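Local structure of allophycocyanin beta-18 subunit apoprotein (Chroococcidiopsis thermalis PCC 7203, 6HRK) at residues Ala98-Lys109 with Ala121-Ala131; Lys6-Ile14 with Leu60-Gly71. The protein binds biliverdin IX alpha and fluoresces in the far-red, as an artificial biliprotein derived from an allophycocyanin subunit of the phycobilisome family. The protein carries 18 engineered substitutions. One frame throughout, in Å; residues are numbered along the deposited sequence.

How the contacts relate
Contact 2 (6-14 with 60-71) and contact 1 (98-109 with 121-131) are two antiparallel helix pairs of one globin-like helical domain, formed in series along the chain, with centres about 12 Å apart. They meet where helix 125-134 lies on helix 46-69: Pro126 CB is 3.5 Å from Ala66 CB, and Phe127 CE1 is 3.6 Å from Cys63 CB. Each contact also holds one residue of the biliverdin pocket, Ser100 and the engineered Met62, and both touch the chromophore. Among the residues that touch across each contact, the Ile101 side chain is about 7 Å from the biliverdin and that of Leu60 about 11 Å.

Contact 1 (Ala98-Lys109 with Ala121-Ala131); sequences ARSIQLMKKIVK and AFVDEPFDYIA. Engineered in segment 98-109: Lys106 (natural residue Asn). Engineered in segment 121-131: Ala121 (natural residue Thr), Ile130 (natural residue Val), Ala131 (natural residue Val).
Helix 98-109 and helix 125-131 run antiparallel, their axes 174° apart in direction and 9.1 Å apart at closest approach. The backbones come nearest at the Ala98 end, where its CA lies 4.7 Å from that of the engineered Ala131; the two residues meet there through their methyl groups. Phe127 is the central knob, seated in a hole formed by Ile101, Met104, Lys105 and Val108. Its CG lies anti to the carbonyl carbon (chi1 -68°), which carries the ring across to helix 98-109. There Lys105 CB sits over one ring face, 4.0 Å from the centroid, in a CH-pi contact, while Ile101 O approaches the ring edge near its plane. Ile101 CD1 meets CG2 of the engineered Ile130 at 3.7 Å, the two side chains crossing at about a right angle.

A polar network borders this apolar centre. Lys105 runs on past the ring, bends at chi3, and brings NZ to 2.8 Å from Asp128 OD1 in a salt bridge on the syn side. Gln102 NE2 reaches the same oxygen from the anti side at 2.9 Å, with the acceptor near the amide plane. Gln102 OE1 in turn accepts from Lys105 NZ, so the three groups form a closed set of bonds, although the Gln102-Asp128 bond is bent (139°) and OE1 also lies close to OD1 without bonding it. One turn on, Lys109 NZ forms a second salt bridge, to Asp124 OD1 (2.9 Å), and is also bonded to Ile120 O, just before segment 121-131.

Leu103, and Met104 from the flank, pack on helix 18-32. Phe127 and Ile130 reach helix 46-69, whereas Val108 and Val123 extend the apolar interior to helix 4-16. Ser100 touches the biliverdin, so helix 98-109 contributes to the pocket wall.

Contact 2 (Lys6-Ile14 with Leu60-Gly71); sequences KRVQVAGVI and LRMCSYAIVAGG. Engineered in segment 60-71: Met62 (natural residue Tyr), Gly71 (natural residue Asp).
Helices 6-14 and 60-69 pack antiparallel with a signed crossing angle of -165° and axes 8.5 Å apart at closest approach; the CA atoms of Arg7 and Val68, and of Ala11 and Ser64, are nearest across the pair. Arg7 supplies the polar link. Its extended chain slants across Ile67 with CB, CG and CD close to Ile67 O, and Arg7 NH1 bonds that oxygen at 2.7 Å, nearly straight at 159°. The donor lies in the carbonyl plane, on a lone pair, and the oxygen lies at the guanidinium edge, while Gly70 C sits over one guanidinium face. The bond thus holds the arginine over the C-terminal end of helix 60-69, where Gly70 leaves helical geometry with positive phi.

Midway, Ala11 CB packs against Val68 CG2. At the other end, Ile14 CG2 faces the Leu60 branch, 3.7 Å from Leu60 CG, and also meets Ser64 OG. That hydroxyl is turned back to its own helix, Ser64 OG bonding Leu60 O at 3.1 Å. It comes from the face opposite Ser64 N; the polar atom is satisfied beside an apolar neighbour.

Ile14 and Leu60 continue inward to helix 94-115 through Val108 and Met104, while Cys63, Ala66 and Ile67 pack against helix 125-134. The engineered Met62 touches the biliverdin and helix 77-90.

Contact 1 (Ala98-Lys109 with Ala121-Ala131)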
# COMPACT_ATOMS: atom_id res chain seq x y z
N ALA A 98 -7.32 -3.04 0.94
CA ALA A 98 -6.93 -3.32 -0.44
C ALA A 98 -6.89 -2.04 -1.27
O ALA A 98 -5.93 -1.80 -1.99
CB ALA A 98 -7.86 -4.34 -1.06
N ARG A 99 -7.95 -1.22 -1.15
CA ARG A 99 -8.02 0.07 -1.85
C ARG A 99 -6.82 0.96 -1.53
O ARG A 99 -6.21 1.51 -2.43
CB ARG A 99 -9.32 0.82 -1.50
CG ARG A 99 -9.42 2.26 -2.01
CD ARG A 99 -10.29 2.44 -3.24
NE ARG A 99 -9.63 2.08 -4.50
CZ ARG A 99 -9.44 2.89 -5.55
NH1 ARG A 99 -9.85 4.17 -5.55
NH2 ARG A 99 -8.83 2.42 -6.64
N SER A 100 -6.50 1.09 -0.24
CA SER A 100 -5.39 1.95 0.20
C SER A 100 -4.07 1.59 -0.48
O SER A 100 -3.31 2.48 -0.87
CB SER A 100 -5.24 1.90 1.73
OG SER A 100 -4.97 0.59 2.18
N ILE A 101 -3.82 0.29 -0.64
CA ILE A 101 -2.65 -0.21 -1.36
C ILE A 101 -2.76 0.14 -2.85
O ILE A 101 -1.81 0.66 -3.44
CB ILE A 101 -2.47 -1.74 -1.15
CG1 ILE A 101 -2.12 -2.02 0.32
CG2 ILE A 101 -1.39 -2.31 -2.06
CD1 ILE A 101 -2.44 -3.43 0.77
N GLN A 102 -3.92 -0.13 -3.45
CA GLN A 102 -4.15 0.17 -4.86
C GLN A 102 -4.15 1.68 -5.16
O GLN A 102 -3.81 2.09 -6.27
CB GLN A 102 -5.47 -0.46 -5.35
CG GLN A 102 -5.52 -1.99 -5.30
CD GLN A 102 -4.77 -2.66 -6.44
OE1 GLN A 102 -3.77 -2.14 -6.94
NE2 GLN A 102 -5.24 -3.84 -6.84
N LEU A 103 -4.53 2.50 -4.18
CA LEU A 103 -4.40 3.95 -4.27
C LEU A 103 -2.94 4.36 -4.27
O LEU A 103 -2.51 5.16 -5.10
CB LEU A 103 -5.13 4.65 -3.11
CG LEU A 103 -6.65 4.71 -3.18
CD1 LEU A 103 -7.23 5.06 -1.82
CD2 LEU A 103 -7.12 5.70 -4.24
N MET A 104 -2.17 3.80 -3.32
CA MET A 104 -0.72 4.03 -3.24
C MET A 104 0.01 3.60 -4.50
O MET A 104 1.01 4.22 -4.87
CB MET A 104 -0.12 3.34 -2.00
CG MET A 104 -0.36 4.10 -0.70
SD MET A 104 0.53 3.43 0.73
CE MET A 104 -0.15 1.77 0.82
N LYS A 105 -0.47 2.54 -5.17
CA LYS A 105 0.02 2.18 -6.51
C LYS A 105 -0.17 3.35 -7.47
O LYS A 105 0.77 3.77 -8.14
CB LYS A 105 -0.70 0.94 -7.05
CG LYS A 105 -0.22 0.47 -8.42
CD LYS A 105 -0.89 -0.83 -8.85
CE LYS A 105 -2.31 -0.62 -9.32
NZ LYS A 105 -2.94 -1.90 -9.74
N LYS A 106 -1.40 3.86 -7.52
CA LYS A 106 -1.77 4.98 -8.40
C LYS A 106 -0.94 6.24 -8.15
O LYS A 106 -0.52 6.89 -9.11
CB LYS A 106 -3.26 5.31 -8.26
N ILE A 107 -0.70 6.57 -6.88
CA ILE A 107 0.08 7.77 -6.53
C ILE A 107 1.55 7.60 -6.95
O ILE A 107 2.17 8.55 -7.43
CB ILE A 107 -0.00 8.14 -5.02
CG1 ILE A 107 -1.46 8.26 -4.53
CG2 ILE A 107 0.73 9.46 -4.74
CD1 ILE A 107 -2.40 9.02 -5.45
N VAL A 108 2.09 6.39 -6.78
CA VAL A 108 3.45 6.07 -7.23
C VAL A 108 3.56 6.13 -8.76
O VAL A 108 4.53 6.68 -9.28
CB VAL A 108 3.92 4.69 -6.69
CG1 VAL A 108 5.21 4.22 -7.37
CG2 VAL A 108 4.13 4.75 -5.19
N LYS A 109 2.56 5.58 -9.46
CA LYS A 109 2.53 5.59 -10.93
C LYS A 109 2.52 7.01 -11.53
O LYS A 109 3.14 7.25 -12.56
CB LYS A 109 1.32 4.80 -11.45
CG LYS A 109 1.38 3.30 -11.15
CD LYS A 109 1.92 2.46 -12.29
CE LYS A 109 0.82 1.97 -13.22
NZ LYS A 109 1.32 0.96 -14.19
N ALA A 121 5.05 -1.19 -15.99
CA ALA A 121 4.03 -2.18 -15.62
C ALA A 121 4.47 -3.02 -14.41
O ALA A 121 3.66 -3.33 -13.54
CB ALA A 121 3.72 -3.08 -16.80
N PHE A 122 5.76 -3.39 -14.38
CA PHE A 122 6.38 -4.15 -13.28
C PHE A 122 6.14 -3.62 -11.85
O PHE A 122 6.14 -4.39 -10.90
CB PHE A 122 7.90 -4.29 -13.51
CG PHE A 122 8.67 -3.00 -13.39
CD1 PHE A 122 9.18 -2.59 -12.16
CD2 PHE A 122 8.89 -2.19 -14.51
CE1 PHE A 122 9.89 -1.40 -12.05
CE2 PHE A 122 9.60 -1.01 -14.40
CZ PHE A 122 10.10 -0.60 -13.17
N VAL A 123 5.96 -2.30 -11.72
CA VAL A 123 5.64 -1.65 -10.44
C VAL A 123 4.34 -2.16 -9.81
O VAL A 123 4.24 -2.21 -8.58
CB VAL A 123 5.64 -0.10 -10.59
CG1 VAL A 123 4.95 0.61 -9.43
CG2 VAL A 123 7.06 0.39 -10.74
N ASP A 124 3.36 -2.52 -10.63
CA ASP A 124 2.05 -2.99 -10.15
C ASP A 124 2.12 -4.25 -9.27
O ASP A 124 1.41 -4.35 -8.27
CB ASP A 124 1.12 -3.28 -11.35
CG ASP A 124 0.77 -2.03 -12.15
OD1 ASP A 124 1.46 -1.00 -12.02
OD2 ASP A 124 -0.21 -2.09 -12.93
N GLU A 125 3.00 -5.18 -9.65
CA GLU A 125 3.04 -6.54 -9.09
C GLU A 125 2.82 -6.69 -7.57
O GLU A 125 1.87 -7.36 -7.16
CB GLU A 125 4.34 -7.25 -9.55
CG GLU A 125 4.73 -8.47 -8.74
CD GLU A 125 5.88 -9.25 -9.35
OE1 GLU A 125 6.61 -8.72 -10.22
OE2 GLU A 125 6.05 -10.40 -8.93
N PRO A 126 3.70 -6.10 -6.73
CA PRO A 126 3.54 -6.29 -5.27
C PRO A 126 2.37 -5.53 -4.64
O PRO A 126 1.97 -5.86 -3.52
CB PRO A 126 4.87 -5.78 -4.72
CG PRO A 126 5.30 -4.75 -5.69
CD PRO A 126 4.89 -5.29 -7.03
N PHE A 127 1.83 -4.52 -5.33
CA PHE A 127 0.62 -3.83 -4.90
C PHE A 127 -0.59 -4.72 -5.15
O PHE A 127 -1.42 -4.92 -4.26
CB PHE A 127 0.44 -2.49 -5.63
CG PHE A 127 1.46 -1.45 -5.27
CD1 PHE A 127 2.67 -1.39 -5.93
CD2 PHE A 127 1.19 -0.51 -4.28
CE1 PHE A 127 3.62 -0.43 -5.60
CE2 PHE A 127 2.13 0.46 -3.94
CZ PHE A 127 3.34 0.50 -4.61
N ASP A 128 -0.68 -5.26 -6.37
CA ASP A 128 -1.73 -6.22 -6.75
C ASP A 128 -1.62 -7.57 -6.02
O ASP A 128 -2.63 -8.24 -5.81
CB ASP A 128 -1.73 -6.47 -8.26
CG ASP A 128 -2.17 -5.25 -9.07
OD1 ASP A 128 -2.92 -4.39 -8.55
OD2 ASP A 128 -1.76 -5.15 -10.25
N TYR A 129 -0.40 -7.98 -5.66
CA TYR A 129 -0.19 -9.25 -4.96
C TYR A 129 -0.64 -9.15 -3.50
O TYR A 129 -1.42 -9.99 -3.04
CB TYR A 129 1.28 -9.67 -5.02
CG TYR A 129 1.57 -10.96 -4.28
CD1 TYR A 129 1.05 -12.17 -4.73
CD2 TYR A 129 2.35 -10.97 -3.12
CE1 TYR A 129 1.30 -13.36 -4.05
CE2 TYR A 129 2.61 -12.15 -2.44
CZ TYR A 129 2.08 -13.34 -2.91
OH TYR A 129 2.34 -14.51 -2.23
N ILE A 130 -0.15 -8.14 -2.79
CA ILE A 130 -0.53 -7.90 -1.40
C ILE A 130 -2.04 -7.61 -1.29
O ILE A 130 -2.69 -8.11 -0.38
CB ILE A 130 0.30 -6.75 -0.76
CG1 ILE A 130 1.78 -7.18 -0.62
CG2 ILE A 130 -0.24 -6.37 0.62
CD1 ILE A 130 2.73 -6.05 -0.32
N ALA A 131 -2.57 -6.83 -2.23
CA ALA A 131 -4.02 -6.57 -2.31
C ALA A 131 -4.84 -7.85 -2.54
O ALA A 131 -5.92 -8.00 -1.97
CB ALA A 131 -4.32 -5.55 -3.39

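Contact 2 (Lys6-Ile14 with Leu60-Gly71)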
# COMPACT_ATOMS: atom_id res chain seq x y z
N LYS A 6 16.22 0.56 -13.41
CA LYS A 6 14.90 1.19 -13.25
C LYS A 6 14.21 0.79 -11.94
O LYS A 6 13.53 1.61 -11.33
CB LYS A 6 13.97 0.90 -14.46
CG LYS A 6 13.76 2.10 -15.38
CD LYS A 6 12.67 1.85 -16.41
CE LYS A 6 12.09 3.15 -16.96
NZ LYS A 6 13.09 3.97 -17.71
N ARG A 7 14.38 -0.46 -11.53
CA ARG A 7 13.87 -0.95 -10.24
C ARG A 7 14.46 -0.20 -9.04
O ARG A 7 13.76 0.09 -8.07
CB ARG A 7 14.12 -2.46 -10.10
CG ARG A 7 13.22 -3.28 -11.00
CD ARG A 7 13.65 -4.74 -11.09
NE ARG A 7 12.70 -5.50 -11.91
CZ ARG A 7 11.49 -5.90 -11.53
NH1 ARG A 7 11.03 -5.64 -10.30
NH2 ARG A 7 10.72 -6.57 -12.38
N VAL A 8 15.75 0.12 -9.13
CA VAL A 8 16.43 0.97 -8.15
C VAL A 8 15.92 2.42 -8.24
O VAL A 8 15.69 3.06 -7.21
CB VAL A 8 17.97 0.91 -8.33
CG1 VAL A 8 18.68 2.03 -7.58
CG2 VAL A 8 18.50 -0.44 -7.87
N GLN A 9 15.76 2.92 -9.46
CA GLN A 9 15.24 4.27 -9.70
C GLN A 9 13.81 4.46 -9.16
O GLN A 9 13.48 5.53 -8.65
CB GLN A 9 15.27 4.61 -11.20
N VAL A 10 12.99 3.41 -9.27
CA VAL A 10 11.62 3.43 -8.75
C VAL A 10 11.59 3.54 -7.22
O VAL A 10 10.89 4.39 -6.68
CB VAL A 10 10.81 2.18 -9.20
CG1 VAL A 10 9.53 2.02 -8.39
CG2 VAL A 10 10.50 2.25 -10.69
N ALA A 11 12.34 2.67 -6.55
CA ALA A 11 12.41 2.67 -5.08
C ALA A 11 13.01 3.96 -4.52
O ALA A 11 12.68 4.36 -3.41
CB ALA A 11 13.17 1.46 -4.57
N GLY A 12 13.89 4.60 -5.30
CA GLY A 12 14.39 5.94 -4.98
C GLY A 12 13.28 6.98 -4.93
O GLY A 12 13.22 7.78 -4.00
N VAL A 13 12.39 6.93 -5.93
CA VAL A 13 11.24 7.85 -6.00
C VAL A 13 10.24 7.57 -4.88
O VAL A 13 9.71 8.51 -4.28
CB VAL A 13 10.54 7.77 -7.39
CG1 VAL A 13 9.26 8.61 -7.41
CG2 VAL A 13 11.48 8.23 -8.50
N ILE A 14 9.99 6.29 -4.60
CA ILE A 14 9.05 5.89 -3.54
C ILE A 14 9.62 6.23 -2.16
O ILE A 14 8.92 6.77 -1.31
CB ILE A 14 8.69 4.39 -3.60
CG1 ILE A 14 7.99 4.05 -4.93
CG2 ILE A 14 7.78 4.01 -2.43
CD1 ILE A 14 7.98 2.57 -5.27
N LEU A 60 3.51 -0.16 1.51
CA LEU A 60 4.34 0.52 0.51
C LEU A 60 5.81 0.13 0.63
O LEU A 60 6.51 -0.02 -0.38
CB LEU A 60 4.19 2.04 0.64
CG LEU A 60 4.91 2.93 -0.39
CD1 LEU A 60 4.34 2.71 -1.78
CD2 LEU A 60 4.81 4.39 0.02
N ARG A 61 6.28 0.01 1.88
CA ARG A 61 7.64 -0.44 2.21
C ARG A 61 7.95 -1.80 1.59
O ARG A 61 8.99 -1.98 0.95
CB ARG A 61 7.79 -0.53 3.73
CG ARG A 61 9.20 -0.46 4.25
CD ARG A 61 9.63 0.98 4.48
NE ARG A 61 8.88 1.67 5.54
CZ ARG A 61 8.97 1.44 6.85
NH1 ARG A 61 9.76 0.48 7.35
NH2 ARG A 61 8.23 2.16 7.70
N MET A 62 7.04 -2.74 1.81
CA MET A 62 7.12 -4.09 1.23
C MET A 62 7.14 -4.07 -0.29
O MET A 62 7.88 -4.85 -0.91
CB MET A 62 5.93 -4.94 1.70
CG MET A 62 6.06 -5.51 3.10
SD MET A 62 4.50 -6.25 3.63
CE MET A 62 5.08 -7.43 4.85
N CYS A 63 6.32 -3.20 -0.88
CA CYS A 63 6.24 -3.06 -2.34
C CYS A 63 7.54 -2.53 -2.97
O CYS A 63 7.96 -3.02 -4.01
CB CYS A 63 5.05 -2.18 -2.75
SG CYS A 63 3.42 -2.89 -2.43
N SER A 64 8.15 -1.54 -2.33
CA SER A 64 9.43 -0.98 -2.80
C SER A 64 10.53 -2.04 -2.84
O SER A 64 11.22 -2.20 -3.85
CB SER A 64 9.88 0.18 -1.92
OG SER A 64 8.93 1.22 -1.90
N TYR A 65 10.68 -2.75 -1.72
CA TYR A 65 11.62 -3.87 -1.60
C TYR A 65 11.32 -4.97 -2.61
O TYR A 65 12.24 -5.50 -3.24
CB TYR A 65 11.61 -4.44 -0.17
CG TYR A 65 12.35 -5.75 -0.00
CD1 TYR A 65 13.67 -5.89 -0.43
CD2 TYR A 65 11.73 -6.85 0.59
CE1 TYR A 65 14.34 -7.10 -0.28
CE2 TYR A 65 12.39 -8.06 0.74
CZ TYR A 65 13.70 -8.18 0.31
OH TYR A 65 14.36 -9.37 0.47
N ALA A 66 10.04 -5.31 -2.77
CA ALA A 66 9.61 -6.33 -3.73
C ALA A 66 10.02 -5.99 -5.16
O ALA A 66 10.45 -6.88 -5.90
CB ALA A 66 8.11 -6.54 -3.64
N ILE A 67 9.88 -4.72 -5.55
CA ILE A 67 10.29 -4.25 -6.88
C ILE A 67 11.82 -4.27 -7.03
O ILE A 67 12.32 -4.67 -8.08
CB ILE A 67 9.74 -2.84 -7.20
CG1 ILE A 67 8.20 -2.87 -7.28
CG2 ILE A 67 10.30 -2.29 -8.51
CD1 ILE A 67 7.55 -1.53 -6.99
N VAL A 68 12.54 -3.84 -6.00
CA VAL A 68 14.01 -3.87 -6.00
C VAL A 68 14.54 -5.31 -6.00
O VAL A 68 15.51 -5.61 -6.70
CB VAL A 68 14.60 -3.07 -4.81
CG1 VAL A 68 16.10 -3.31 -4.64
CG2 VAL A 68 14.34 -1.59 -4.99
N ALA A 69 13.91 -6.18 -5.21
CA ALA A 69 14.35 -7.57 -5.08
C ALA A 69 14.14 -8.43 -6.34
O ALA A 69 14.76 -9.48 -6.47
CB ALA A 69 13.67 -8.22 -3.89
N GLY A 70 13.26 -7.98 -7.25
CA GLY A 70 12.97 -8.69 -8.50
C GLY A 70 11.52 -9.12 -8.67
O GLY A 70 11.11 -9.48 -9.77
N GLY A 71 10.74 -9.08 -7.58
CA GLY A 71 9.33 -9.46 -7.63
C GLY A 71 8.73 -9.72 -6.27
O GLY A 71 9.42 -9.65 -5.25